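Local coordinates for protein nicotinate phosphoribosyltransferase (Porphyromonas gingivalis, PDB 2IM5) that probably makes nicotinate mononucleotide from nicotinate and phosphoribosyl pyrophosphate, with ATP hydrolysis, in the single step that brings nicotinate into NAD biosynthesis, at residues I123-S128 and R168-L173; D9-K14 and W119-L124; S163-R168 and G193-H198; D306-Q311 and A326-G331; H274-P279 and K367-D372. All blocks are in the same frame, centred on the assembly; numbering follows the deposited sequence.

Interaction 1 of 5, residues I123-S128 and R168-L173; sequences ILAVIS and RRRFSL
S128 reaches out from the helix to the backbone of R170, its OG giving a hydrogen bond of 2.7 Å to R170 O. That hydroxyl stands anti to its own backbone N (chi1 -178°), which carries it off the helix toward the loop 168-173; it meets the carbonyl with the donor tilted 31° from the carbonyl plane. One turn back, L124 and R168 lie side by side and point the same way. L124 CD1 rests on the aliphatic part of the arginine, 3.5 Å from R168 CD, before the chain bends at chi3 and takes the guanidinium away to E120. Between these two grips A125 offers just a methyl, its CB 3.9 Å from R170 NE and oblique to the guanidinium.

This close-fitting strip gives way to water at its margins. One water receives the N-H of R170 NE at 2.9 Å, in the plane of the guanidinium, and donates to A125 O. A second water donates both to S128 OG, 2.8 Å away, and to R169 O. The far end of the R170 guanidinium is held by salt bridges to D9 and E176, while L173 CA covers one of its faces.

The contact thus ties helix 120-134 to the loop between strand 162-164 and helix 173-186; strand 347-355 touches both L124 and R168, and F34 of strand 29-36 also packs on L124.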
# COMPACT_ATOMS: atom_id res chain seq x y z
N ILE A 123 8.73 8.47 2.72
CA ILE A 123 9.48 9.15 1.67
C ILE A 123 8.58 9.68 0.55
O ILE A 123 8.76 10.80 0.09
CB ILE A 123 10.57 8.22 1.06
CG1 ILE A 123 11.69 8.02 2.09
CG2 ILE A 123 11.13 8.83 -0.23
CD1 ILE A 123 12.87 7.19 1.59
N LEU A 124 7.61 8.88 0.12
CA LEU A 124 6.71 9.33 -0.93
C LEU A 124 5.85 10.50 -0.44
O LEU A 124 5.64 11.47 -1.17
CB LEU A 124 5.81 8.17 -1.40
CG LEU A 124 6.52 7.09 -2.23
CD1 LEU A 124 5.58 5.90 -2.42
CD2 LEU A 124 6.96 7.65 -3.57
N ALA A 125 5.38 10.42 0.80
CA ALA A 125 4.56 11.49 1.37
C ALA A 125 5.39 12.76 1.50
O ALA A 125 4.88 13.86 1.30
CB ALA A 125 4.03 11.08 2.74
N VAL A 126 6.66 12.60 1.85
CA VAL A 126 7.56 13.74 1.99
C VAL A 126 7.81 14.40 0.64
O VAL A 126 7.75 15.62 0.52
CB VAL A 126 8.91 13.31 2.60
CG1 VAL A 126 9.97 14.40 2.37
CG2 VAL A 126 8.74 13.07 4.09
N ILE A 127 8.10 13.59 -0.37
CA ILE A 127 8.34 14.12 -1.71
C ILE A 127 7.12 14.86 -2.22
O ILE A 127 7.23 15.95 -2.77
CB ILE A 127 8.71 12.99 -2.69
CG1 ILE A 127 10.11 12.47 -2.36
CG2 ILE A 127 8.63 13.48 -4.13
CD1 ILE A 127 10.54 11.31 -3.21
N SER A 128 5.95 14.27 -2.01
CA SER A 128 4.71 14.89 -2.46
C SER A 128 4.49 16.24 -1.79
O SER A 128 4.26 17.24 -2.46
CB SER A 128 3.53 13.95 -2.18
OG SER A 128 2.32 14.52 -2.65
N ARG A 168 0.46 8.03 0.60
CA ARG A 168 1.60 8.21 -0.28
C ARG A 168 1.54 9.38 -1.26
O ARG A 168 2.58 9.96 -1.58
CB ARG A 168 1.89 6.92 -1.02
CG ARG A 168 2.61 5.90 -0.16
CD ARG A 168 2.72 4.56 -0.85
NE ARG A 168 1.39 4.01 -1.10
CZ ARG A 168 1.15 2.91 -1.79
NH1 ARG A 168 2.15 2.22 -2.32
NH2 ARG A 168 -0.10 2.50 -1.96
N ARG A 169 0.35 9.72 -1.74
CA ARG A 169 0.23 10.82 -2.69
C ARG A 169 -0.60 12.00 -2.19
O ARG A 169 -1.06 12.82 -2.98
CB ARG A 169 -0.36 10.32 -4.01
CG ARG A 169 0.60 9.41 -4.74
CD ARG A 169 0.03 8.93 -6.06
NE ARG A 169 0.97 8.02 -6.70
CZ ARG A 169 0.76 7.46 -7.89
NH1 ARG A 169 -0.35 7.73 -8.56
NH2 ARG A 169 1.66 6.64 -8.40
N ARG A 170 -0.77 12.09 -0.87
CA ARG A 170 -1.53 13.18 -0.29
C ARG A 170 -0.89 14.53 -0.64
O ARG A 170 0.32 14.60 -0.88
CB ARG A 170 -1.58 13.02 1.23
CG ARG A 170 -0.23 13.18 1.92
CD ARG A 170 -0.32 12.80 3.40
NE ARG A 170 0.95 12.98 4.10
CZ ARG A 170 1.20 12.49 5.31
NH1 ARG A 170 0.26 11.80 5.95
NH2 ARG A 170 2.38 12.69 5.88
N PHE A 171 -1.69 15.59 -0.67
CA PHE A 171 -1.17 16.92 -0.96
C PHE A 171 -0.25 17.31 0.19
O PHE A 171 0.83 17.86 -0.01
CB PHE A 171 -2.31 17.94 -1.07
CG PHE A 171 -1.85 19.33 -1.45
CD1 PHE A 171 -1.67 19.69 -2.78
CD2 PHE A 171 -1.57 20.27 -0.46
CE1 PHE A 171 -1.23 20.97 -3.13
CE2 PHE A 171 -1.12 21.55 -0.80
CZ PHE A 171 -0.96 21.90 -2.13
N SER A 172 -0.68 16.99 1.41
CA SER A 172 0.09 17.28 2.62
C SER A 172 -0.54 16.53 3.79
O SER A 172 -1.68 16.05 3.69
CB SER A 172 0.07 18.78 2.93
OG SER A 172 -1.25 19.22 3.20
N LEU A 173 0.19 16.46 4.90
CA LEU A 173 -0.31 15.79 6.10
C LEU A 173 -1.56 16.54 6.56
O LEU A 173 -2.57 15.95 6.94
CB LEU A 173 0.74 15.86 7.22
CG LEU A 173 0.73 14.87 8.40
CD1 LEU A 173 1.24 15.59 9.64
CD2 LEU A 173 -0.65 14.31 8.66
O HOH W 1 3.37 14.57 3.71
O HOH W 2 1.00 13.41 -4.90

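Interaction 2 of 5, residues D9-K14 and W119-L124; sequences DTDLYK and WETPIL
Y13 and K14 converge on E120 through quite different torsions. Y13 CG stands between the backbone N and the carbonyl carbon (chi1 78°), which swings the ring across toward helix 120-134, while the lysine chain folds at chi2 and chi3 to bring its amine round to the same oxygen. E120 OE1 accepts from Y13 OH at 2.7 Å and forms a salt bridge with K14 NZ at 2.8 Å. The two donors come from different directions: the lysine uses the anti lone pair, whereas the phenol oxygen lies above the carboxylate plane, 38° out of it, with ring and carboxylate planes 61° apart.

Beside this pair, T121 OG1 donates to D11 OD2 at 2.9 Å, on its anti side and somewhat out of the carboxylate plane, as the two side chains cross at about a right angle. T10 OG1 packs against T121 CB, 3.6 Å away, and near the ring of P122.

Further partners hold the polar ends: S195 bonds D11, and E214 shares K14. E120 OE2 takes R168 NH1, so three donors on its two oxygens fix the rotation of this buried carboxylate and tie the start of helix 12-24 to helix 120-134.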
# COMPACT_ATOMS: atom_id res chain seq x y z
N ASP A 9 3.02 7.84 11.30
CA ASP A 9 2.51 8.49 10.09
C ASP A 9 3.03 7.70 8.90
O ASP A 9 4.00 8.09 8.24
CB ASP A 9 2.97 9.95 10.03
CG ASP A 9 2.32 10.74 8.89
OD1 ASP A 9 1.29 10.28 8.35
OD2 ASP A 9 2.82 11.82 8.55
N THR A 10 2.39 6.56 8.66
CA THR A 10 2.75 5.65 7.58
C THR A 10 1.57 4.70 7.38
O THR A 10 0.58 4.78 8.12
CB THR A 10 4.02 4.84 7.96
OG1 THR A 10 4.43 4.02 6.86
CG2 THR A 10 3.75 3.97 9.17
N ASP A 11 1.67 3.82 6.39
CA ASP A 11 0.60 2.88 6.13
C ASP A 11 0.67 1.64 7.01
O ASP A 11 1.75 1.17 7.37
CB ASP A 11 0.61 2.45 4.66
CG ASP A 11 0.04 3.52 3.75
OD1 ASP A 11 -1.08 3.99 4.02
OD2 ASP A 11 0.72 3.88 2.77
N LEU A 12 -0.50 1.11 7.35
CA LEU A 12 -0.59 -0.08 8.18
C LEU A 12 0.25 -1.24 7.62
O LEU A 12 0.96 -1.90 8.36
CB LEU A 12 -2.04 -0.54 8.30
CG LEU A 12 -2.23 -1.91 8.96
CD1 LEU A 12 -1.79 -1.84 10.42
CD2 LEU A 12 -3.69 -2.34 8.85
N TYR A 13 0.16 -1.46 6.31
CA TYR A 13 0.88 -2.57 5.72
C TYR A 13 2.39 -2.53 5.90
O TYR A 13 3.05 -3.56 5.82
CB TYR A 13 0.51 -2.71 4.23
CG TYR A 13 1.17 -1.74 3.28
CD1 TYR A 13 2.45 -1.98 2.78
CD2 TYR A 13 0.50 -0.59 2.85
CE1 TYR A 13 3.04 -1.11 1.86
CE2 TYR A 13 1.08 0.29 1.93
CZ TYR A 13 2.35 0.02 1.44
OH TYR A 13 2.93 0.88 0.52
N LYS A 14 2.94 -1.35 6.17
CA LYS A 14 4.38 -1.24 6.38
C LYS A 14 4.74 -1.97 7.68
O LYS A 14 5.77 -2.65 7.76
CB LYS A 14 4.81 0.23 6.45
CG LYS A 14 4.53 1.02 5.15
CD LYS A 14 5.62 0.87 4.08
CE LYS A 14 5.77 -0.57 3.57
NZ LYS A 14 6.68 -0.66 2.38
N TRP A 119 10.67 2.78 4.93
CA TRP A 119 10.96 4.05 4.28
C TRP A 119 9.95 4.46 3.20
O TRP A 119 9.66 5.64 3.04
CB TRP A 119 12.35 4.03 3.61
CG TRP A 119 13.54 4.15 4.51
CD1 TRP A 119 14.49 3.20 4.74
CD2 TRP A 119 13.95 5.32 5.23
NE1 TRP A 119 15.47 3.70 5.56
CE2 TRP A 119 15.17 5.00 5.88
CE3 TRP A 119 13.42 6.61 5.39
CZ2 TRP A 119 15.86 5.92 6.68
CZ3 TRP A 119 14.11 7.53 6.19
CH2 TRP A 119 15.32 7.17 6.82
N GLU A 120 9.42 3.48 2.47
CA GLU A 120 8.51 3.74 1.36
C GLU A 120 7.46 4.84 1.49
O GLU A 120 7.54 5.86 0.80
CB GLU A 120 7.79 2.47 0.91
CG GLU A 120 7.03 2.66 -0.40
CD GLU A 120 5.84 1.72 -0.57
OE1 GLU A 120 5.65 0.85 0.30
OE2 GLU A 120 5.09 1.86 -1.57
N THR A 121 6.46 4.61 2.33
CA THR A 121 5.37 5.56 2.50
C THR A 121 5.81 6.95 2.97
O THR A 121 5.40 7.95 2.40
CB THR A 121 4.27 4.99 3.44
OG1 THR A 121 3.63 3.88 2.80
CG2 THR A 121 3.21 6.05 3.73
N PRO A 122 6.64 7.02 4.03
CA PRO A 122 7.08 8.33 4.52
C PRO A 122 7.82 9.13 3.43
O PRO A 122 7.56 10.32 3.24
CB PRO A 122 7.99 7.98 5.68
CG PRO A 122 7.42 6.69 6.18
CD PRO A 122 7.12 5.95 4.91
N ILE A 123 8.73 8.47 2.72
CA ILE A 123 9.48 9.15 1.67
C ILE A 123 8.58 9.68 0.55
O ILE A 123 8.76 10.80 0.09
CB ILE A 123 10.57 8.22 1.06
CG1 ILE A 123 11.69 8.02 2.09
CG2 ILE A 123 11.13 8.83 -0.23
CD1 ILE A 123 12.87 7.19 1.59
N LEU A 124 7.61 8.88 0.12
CA LEU A 124 6.71 9.33 -0.93
C LEU A 124 5.85 10.50 -0.44
O LEU A 124 5.64 11.47 -1.17
CB LEU A 124 5.81 8.17 -1.40
CG LEU A 124 6.52 7.09 -2.23
CD1 LEU A 124 5.58 5.90 -2.42
CD2 LEU A 124 6.96 7.65 -3.57

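Interaction 3 of 5, residues S163-R168 and G193-H198; sequences SIFGMR and GTSNVH
I164 O takes two donors: S195 N at 2.9 Å, nearly along the C=O axis, and a water at 3.0 Å that also lies within hydrogen-bonding distance of T194 OG1. Together with the bond from I164 N to G193 O, also 3.0 Å, this is the parallel pairing of strands 162-164 and 191-194, neighbours in a beta-alpha-beta unit whose connecting helix is 173-186. Both strands belong to the parallel sheet of the TIM-barrel-like part of the enzyme. I164 and T194 face the same side of that sheet, I164 CB lying 3.7 Å from T194 OG1, and helix 173-186 covers the isoleucine there.

Past the strand ends the two chains stay in contact through side chains. S195 CB lies oblique to the F165 ring, 3.6 Å from F165 CD1. T194 OG1, anti to its backbone N (chi1 178°), accepts from N196 N at 3.1 Å, an ST turn just before helix 197-203. N196 then takes the N-cap of that helix, with OD1 receiving L199 N, while its amide nitrogen donates to D9. Across from it comes M167, at about a right angle, its sulfur SD 3.4 Å from N196 ND2.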
# COMPACT_ATOMS: atom_id res chain seq x y z
N SER A 163 -12.36 2.70 2.94
CA SER A 163 -11.23 3.04 3.80
C SER A 163 -10.39 4.08 3.07
O SER A 163 -10.39 4.13 1.84
CB SER A 163 -10.37 1.80 4.09
OG SER A 163 -11.06 0.83 4.85
N ILE A 164 -9.68 4.91 3.84
CA ILE A 164 -8.82 5.95 3.28
C ILE A 164 -7.41 5.38 3.06
O ILE A 164 -6.71 5.06 4.02
CB ILE A 164 -8.74 7.16 4.25
CG1 ILE A 164 -10.15 7.65 4.58
CG2 ILE A 164 -7.90 8.27 3.62
CD1 ILE A 164 -10.21 8.70 5.67
N PHE A 165 -7.02 5.26 1.79
CA PHE A 165 -5.71 4.73 1.39
C PHE A 165 -4.91 5.76 0.58
O PHE A 165 -4.24 5.38 -0.37
CB PHE A 165 -5.86 3.51 0.46
CG PHE A 165 -6.41 2.27 1.10
CD1 PHE A 165 -6.62 2.19 2.47
CD2 PHE A 165 -6.68 1.15 0.31
CE1 PHE A 165 -7.10 1.01 3.05
CE2 PHE A 165 -7.16 -0.03 0.87
CZ PHE A 165 -7.37 -0.10 2.24
N GLY A 166 -4.96 7.04 0.93
CA GLY A 166 -4.24 8.00 0.10
C GLY A 166 -3.01 8.71 0.65
O GLY A 166 -2.63 9.78 0.16
N MET A 167 -2.36 8.12 1.65
CA MET A 167 -1.19 8.74 2.25
C MET A 167 -0.01 9.04 1.32
O MET A 167 0.46 10.17 1.25
CB MET A 167 -0.71 7.88 3.43
CG MET A 167 0.73 8.15 3.84
SD MET A 167 1.06 7.76 5.56
CE MET A 167 2.33 8.96 5.90
N ARG A 168 0.46 8.03 0.60
CA ARG A 168 1.60 8.21 -0.28
C ARG A 168 1.54 9.38 -1.26
O ARG A 168 2.58 9.96 -1.58
CB ARG A 168 1.89 6.92 -1.02
CG ARG A 168 2.61 5.90 -0.16
CD ARG A 168 2.72 4.56 -0.85
NE ARG A 168 1.39 4.01 -1.10
CZ ARG A 168 1.15 2.91 -1.79
NH1 ARG A 168 2.15 2.22 -2.32
NH2 ARG A 168 -0.10 2.50 -1.96
N GLY A 193 -12.30 2.75 8.00
CA GLY A 193 -11.12 3.19 8.73
C GLY A 193 -10.11 3.82 7.79
O GLY A 193 -10.45 4.19 6.67
N THR A 194 -8.86 3.92 8.24
CA THR A 194 -7.81 4.50 7.42
C THR A 194 -6.53 3.68 7.50
O THR A 194 -6.26 2.99 8.49
CB THR A 194 -7.48 5.94 7.87
OG1 THR A 194 -6.41 6.46 7.07
CG2 THR A 194 -7.05 5.95 9.33
N SER A 195 -5.74 3.77 6.44
CA SER A 195 -4.49 3.05 6.36
C SER A 195 -3.42 3.78 7.16
O SER A 195 -2.46 3.16 7.64
CB SER A 195 -4.07 2.92 4.90
OG SER A 195 -2.87 2.17 4.78
N ASN A 196 -3.59 5.10 7.31
CA ASN A 196 -2.64 5.92 8.06
C ASN A 196 -2.81 5.65 9.55
O ASN A 196 -3.77 6.11 10.18
CB ASN A 196 -2.90 7.40 7.77
CG ASN A 196 -1.82 8.29 8.33
OD1 ASN A 196 -1.45 8.19 9.51
ND2 ASN A 196 -1.30 9.19 7.50
N VAL A 197 -1.87 4.91 10.13
CA VAL A 197 -1.94 4.55 11.55
C VAL A 197 -1.98 5.75 12.49
O VAL A 197 -2.73 5.74 13.47
CB VAL A 197 -0.77 3.62 11.94
CG1 VAL A 197 -0.95 3.11 13.37
CG2 VAL A 197 -0.70 2.45 10.95
N HIS A 198 -1.19 6.77 12.18
CA HIS A 198 -1.16 7.99 12.97
C HIS A 198 -2.52 8.70 13.03
O HIS A 198 -2.99 9.09 14.10
CB HIS A 198 -0.12 8.96 12.42
CG HIS A 198 -0.29 10.37 12.90
ND1 HIS A 198 -0.25 10.71 14.24
CD2 HIS A 198 -0.51 11.52 12.22
CE1 HIS A 198 -0.43 12.01 14.36
NE2 HIS A 198 -0.59 12.53 13.16
O HOH W 3 -4.65 7.19 4.50

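Interaction 4 of 5, residues D306-Q311 and A326-G331; sequences DSLTPQ and ASFGIG
L308 is the bump of this contact, and the hollow it fills is bounded by F328, the backbone of G329 and I330. Its CD1 meets the edge of the F328 ring, in the ring plane, 3.6 Å from F328 CD1, and the two side chains cross at about a right angle. The same methyl lies 3.7 Å from G329 O, against the strand backbone. With CG anti to the carbonyl carbon (chi1 -61°), the extended second torsion (chi2 175°) carries CD1 outward to F328.

I330 closes the hollow further along the strand: its CG2 is 3.8 Å from L308 O, and its CD1 extends to the ring of P310, 4.5 Å from P310 CG. These elements follow one another in a beta-alpha-beta unit of the parallel sheet, strand 301-304 leading through the loop at L308 into helix 310-320 and back to strand 325-330. Helix 310-320 adds I316 against both L308 and F328, and M155 of helix 141-157 packs on P310 and I330.

No direct hydrogen bond joins the two segments. A water bridges them instead, accepting from L308 N at 3.0 Å and donating to G329 O at 2.9 Å; a second donates to L308 O at 2.8 Å and is held weakly by G331 N.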
# COMPACT_ATOMS: atom_id res chain seq x y z
N ASP A 306 -8.42 0.21 -7.03
CA ASP A 306 -7.75 0.74 -8.21
C ASP A 306 -8.21 2.13 -8.65
O ASP A 306 -9.21 2.27 -9.37
CB ASP A 306 -7.90 -0.25 -9.37
CG ASP A 306 -7.17 0.21 -10.62
OD1 ASP A 306 -6.12 0.87 -10.48
OD2 ASP A 306 -7.64 -0.11 -11.73
N SER A 307 -7.48 3.16 -8.21
CA SER A 307 -7.79 4.56 -8.55
C SER A 307 -9.28 4.85 -8.53
O SER A 307 -9.85 5.28 -9.53
CB SER A 307 -7.26 4.89 -9.95
OG SER A 307 -5.86 4.68 -10.01
N LEU A 308 -9.90 4.65 -7.37
CA LEU A 308 -11.33 4.86 -7.24
C LEU A 308 -11.78 6.28 -6.90
O LEU A 308 -11.00 7.10 -6.40
CB LEU A 308 -11.89 3.92 -6.18
CG LEU A 308 -11.75 2.42 -6.43
CD1 LEU A 308 -12.24 1.65 -5.22
CD2 LEU A 308 -12.54 2.03 -7.68
N THR A 309 -13.06 6.53 -7.18
CA THR A 309 -13.73 7.78 -6.87
C THR A 309 -15.00 7.26 -6.19
O THR A 309 -15.40 6.12 -6.42
CB THR A 309 -14.14 8.58 -8.12
OG1 THR A 309 -15.14 7.85 -8.86
CG2 THR A 309 -12.94 8.84 -9.01
N PRO A 310 -15.63 8.07 -5.34
CA PRO A 310 -16.85 7.60 -4.68
C PRO A 310 -17.87 7.07 -5.68
O PRO A 310 -18.47 6.01 -5.48
CB PRO A 310 -17.33 8.83 -3.93
CG PRO A 310 -16.03 9.49 -3.53
CD PRO A 310 -15.22 9.39 -4.80
N GLN A 311 -18.05 7.79 -6.78
CA GLN A 311 -19.01 7.38 -7.80
C GLN A 311 -18.65 6.04 -8.44
O GLN A 311 -19.52 5.22 -8.68
CB GLN A 311 -19.13 8.46 -8.88
CG GLN A 311 -20.21 8.16 -9.92
CD GLN A 311 -21.56 7.80 -9.29
OE1 GLN A 311 -22.07 8.52 -8.42
NE2 GLN A 311 -22.14 6.68 -9.73
N ALA A 326 -18.68 -6.37 -1.12
CA ALA A 326 -17.68 -5.41 -1.58
C ALA A 326 -17.36 -4.29 -0.59
O ALA A 326 -18.21 -3.85 0.17
CB ALA A 326 -18.12 -4.81 -2.90
N SER A 327 -16.10 -3.87 -0.60
CA SER A 327 -15.63 -2.78 0.24
C SER A 327 -14.67 -2.03 -0.67
O SER A 327 -14.32 -2.51 -1.75
CB SER A 327 -14.91 -3.29 1.50
OG SER A 327 -13.71 -3.95 1.16
N PHE A 328 -14.23 -0.85 -0.24
CA PHE A 328 -13.37 -0.06 -1.10
C PHE A 328 -12.23 0.64 -0.40
O PHE A 328 -12.28 0.94 0.79
CB PHE A 328 -14.23 0.98 -1.83
CG PHE A 328 -15.34 0.38 -2.63
CD1 PHE A 328 -15.14 0.03 -3.96
CD2 PHE A 328 -16.55 0.05 -2.02
CE1 PHE A 328 -16.14 -0.63 -4.67
CE2 PHE A 328 -17.55 -0.61 -2.73
CZ PHE A 328 -17.35 -0.96 -4.05
N GLY A 329 -11.18 0.88 -1.17
CA GLY A 329 -10.01 1.58 -0.67
C GLY A 329 -9.91 2.78 -1.59
O GLY A 329 -9.67 2.61 -2.79
N ILE A 330 -10.14 3.97 -1.06
CA ILE A 330 -10.08 5.18 -1.87
C ILE A 330 -8.85 5.99 -1.48
O ILE A 330 -8.64 6.28 -0.30
CB ILE A 330 -11.35 6.03 -1.68
CG1 ILE A 330 -12.58 5.18 -2.02
CG2 ILE A 330 -11.30 7.26 -2.57
CD1 ILE A 330 -13.90 5.91 -1.92
N GLY A 331 -8.05 6.36 -2.47
CA GLY A 331 -6.84 7.11 -2.19
C GLY A 331 -6.75 8.58 -2.56
O GLY A 331 -7.33 9.44 -1.91
O HOH W 4 -8.17 3.86 -4.99
O HOH W 5 -8.44 7.60 -5.38

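Interaction 5 of 5, residues H274-P279 and K367-D372; sequences HDSGDP and KLSDVD
The D370 side chain, with its flat carboxylate, is set against S276, D370 CB resting 3.5 Å from S276 OG, and S276 in turn lies against a second flat group, the H274 imidazole. S276 N sits above one face of that ring, offset toward the rim, P279 CA covers the opposite face at 3.6 Å from the plane, and G277 C meets the edge in plane. The loop 274-279 is thereby curled around the ring, and the curl presents S276 and G277 to the segment 367-372.

S276 carries the direct polar link. Its OG stands between the backbone N and the carbonyl carbon (chi1 74°) and accepts the N-H of D370 at 2.9 Å, with a nearly straight angle of 166° at the hydrogen. The same hydroxyl is hydrogen-bonded to D250. V371 CG2 touches the backbone at G277 N, 3.7 Å away, and G277 CA lies 4.2 Å from D370 CB.

A water joins the carboxylate to the curled loop: it donates to D370 OD2 at 2.9 Å and to S276 O, and accepts from D275 N. T254 is a further partner of OD2. Within 367-372, S369 OG accepts from V371 N at 3.0 Å, an ST turn.

No touching residue is fully buried. The first loop runs from strand 271-274 to helix 279-292, N-capped by D278, in a TIM-barrel-like domain. K367 touches H213 and D275 bonds it weakly; since H213 is the predicted phosphohistidine, unmodified here, the loops probably border its site.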
# COMPACT_ATOMS: atom_id res chain seq x y z
N HIS A 274 -8.84 -6.33 -5.39
CA HIS A 274 -8.76 -5.99 -6.81
C HIS A 274 -7.96 -4.70 -6.88
O HIS A 274 -8.36 -3.70 -6.29
CB HIS A 274 -10.15 -5.76 -7.39
CG HIS A 274 -10.14 -5.03 -8.70
ND1 HIS A 274 -9.77 -5.63 -9.88
CD2 HIS A 274 -10.39 -3.73 -9.00
CE1 HIS A 274 -9.79 -4.73 -10.85
NE2 HIS A 274 -10.16 -3.57 -10.34
N ASP A 275 -6.86 -4.70 -7.62
CA ASP A 275 -6.04 -3.49 -7.69
C ASP A 275 -5.60 -3.08 -9.09
O ASP A 275 -4.82 -2.14 -9.25
CB ASP A 275 -4.82 -3.66 -6.78
CG ASP A 275 -4.15 -2.34 -6.46
OD1 ASP A 275 -4.85 -1.41 -5.99
OD2 ASP A 275 -2.92 -2.22 -6.68
N SER A 276 -6.08 -3.79 -10.11
CA SER A 276 -5.74 -3.44 -11.48
C SER A 276 -6.66 -4.16 -12.45
O SER A 276 -7.23 -5.21 -12.12
CB SER A 276 -4.27 -3.78 -11.80
OG SER A 276 -4.07 -5.17 -11.95
N GLY A 277 -6.83 -3.60 -13.64
CA GLY A 277 -7.69 -4.22 -14.63
C GLY A 277 -9.15 -3.88 -14.41
O GLY A 277 -9.52 -3.21 -13.44
N ASP A 278 -10.00 -4.35 -15.31
CA ASP A 278 -11.43 -4.09 -15.22
C ASP A 278 -12.06 -4.83 -14.04
O ASP A 278 -11.94 -6.05 -13.93
CB ASP A 278 -12.12 -4.51 -16.52
CG ASP A 278 -13.63 -4.43 -16.43
OD1 ASP A 278 -14.15 -3.33 -16.17
OD2 ASP A 278 -14.29 -5.47 -16.61
N PRO A 279 -12.75 -4.10 -13.15
CA PRO A 279 -13.39 -4.70 -11.98
C PRO A 279 -14.45 -5.76 -12.30
O PRO A 279 -14.55 -6.79 -11.63
CB PRO A 279 -13.95 -3.49 -11.22
CG PRO A 279 -14.19 -2.49 -12.29
CD PRO A 279 -12.97 -2.64 -13.17
N LYS A 367 6.55 -7.35 -11.19
CA LYS A 367 5.11 -7.30 -10.96
C LYS A 367 4.47 -7.23 -12.33
O LYS A 367 4.89 -6.44 -13.17
CB LYS A 367 4.74 -6.07 -10.14
CG LYS A 367 3.24 -5.92 -9.96
CD LYS A 367 2.90 -4.62 -9.26
CE LYS A 367 1.42 -4.33 -9.39
NZ LYS A 367 1.10 -2.98 -8.83
N LEU A 368 3.45 -8.06 -12.56
CA LEU A 368 2.80 -8.08 -13.86
C LEU A 368 1.47 -7.33 -13.97
O LEU A 368 1.20 -6.69 -14.99
CB LEU A 368 2.61 -9.53 -14.30
CG LEU A 368 3.89 -10.38 -14.34
CD1 LEU A 368 3.56 -11.77 -14.86
CD2 LEU A 368 4.94 -9.72 -15.23
N SER A 369 0.64 -7.39 -12.94
CA SER A 369 -0.67 -6.73 -12.93
C SER A 369 -1.64 -7.34 -13.95
O SER A 369 -1.24 -8.17 -14.78
CB SER A 369 -0.54 -5.23 -13.22
OG SER A 369 -0.77 -4.95 -14.60
N ASP A 370 -2.90 -6.93 -13.90
CA ASP A 370 -3.91 -7.45 -14.82
C ASP A 370 -4.10 -6.59 -16.06
O ASP A 370 -5.03 -6.80 -16.83
CB ASP A 370 -5.26 -7.60 -14.11
CG ASP A 370 -5.28 -8.78 -13.15
OD1 ASP A 370 -4.65 -9.81 -13.47
OD2 ASP A 370 -5.93 -8.68 -12.10
N VAL A 371 -3.23 -5.60 -16.25
CA VAL A 371 -3.34 -4.77 -17.44
C VAL A 371 -2.25 -5.19 -18.41
O VAL A 371 -1.06 -5.11 -18.09
CB VAL A 371 -3.17 -3.28 -17.10
CG1 VAL A 371 -3.22 -2.45 -18.38
CG2 VAL A 371 -4.26 -2.83 -16.15
N ASP A 372 -2.66 -5.67 -19.58
CA ASP A 372 -1.72 -6.11 -20.60
C ASP A 372 -0.67 -5.04 -20.89
O ASP A 372 -1.00 -3.87 -21.08
CB ASP A 372 -2.46 -6.44 -21.90
CG ASP A 372 -3.31 -7.69 -21.79
OD1 ASP A 372 -4.17 -7.76 -20.87
OD2 ASP A 372 -3.13 -8.60 -22.62
O HOH W 6 -6.83 -6.96 -9.90

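How the interactions relate
Interactions 1, 2, 3 and 4 are buried, whereas interaction 5 joins partly exposed loops nearer the surface. Interactions 1 and 2 share helix 120-134, and two arginine-carboxylate salt bridges run between them; interaction 2 also meets interaction 3 through D11 and S195. These three form a charged, hydrogen-bonded cluster where the N-terminal part meets the parallel sheet. Interactions 3 and 4 lie on adjoining strands 162-164 and 325-330, the one built on backbone pairing, the other on apolar shape with bridging waters. Interaction 4 falls within the chain loop that interaction 5 closes, and D306 packs against D275 and S276.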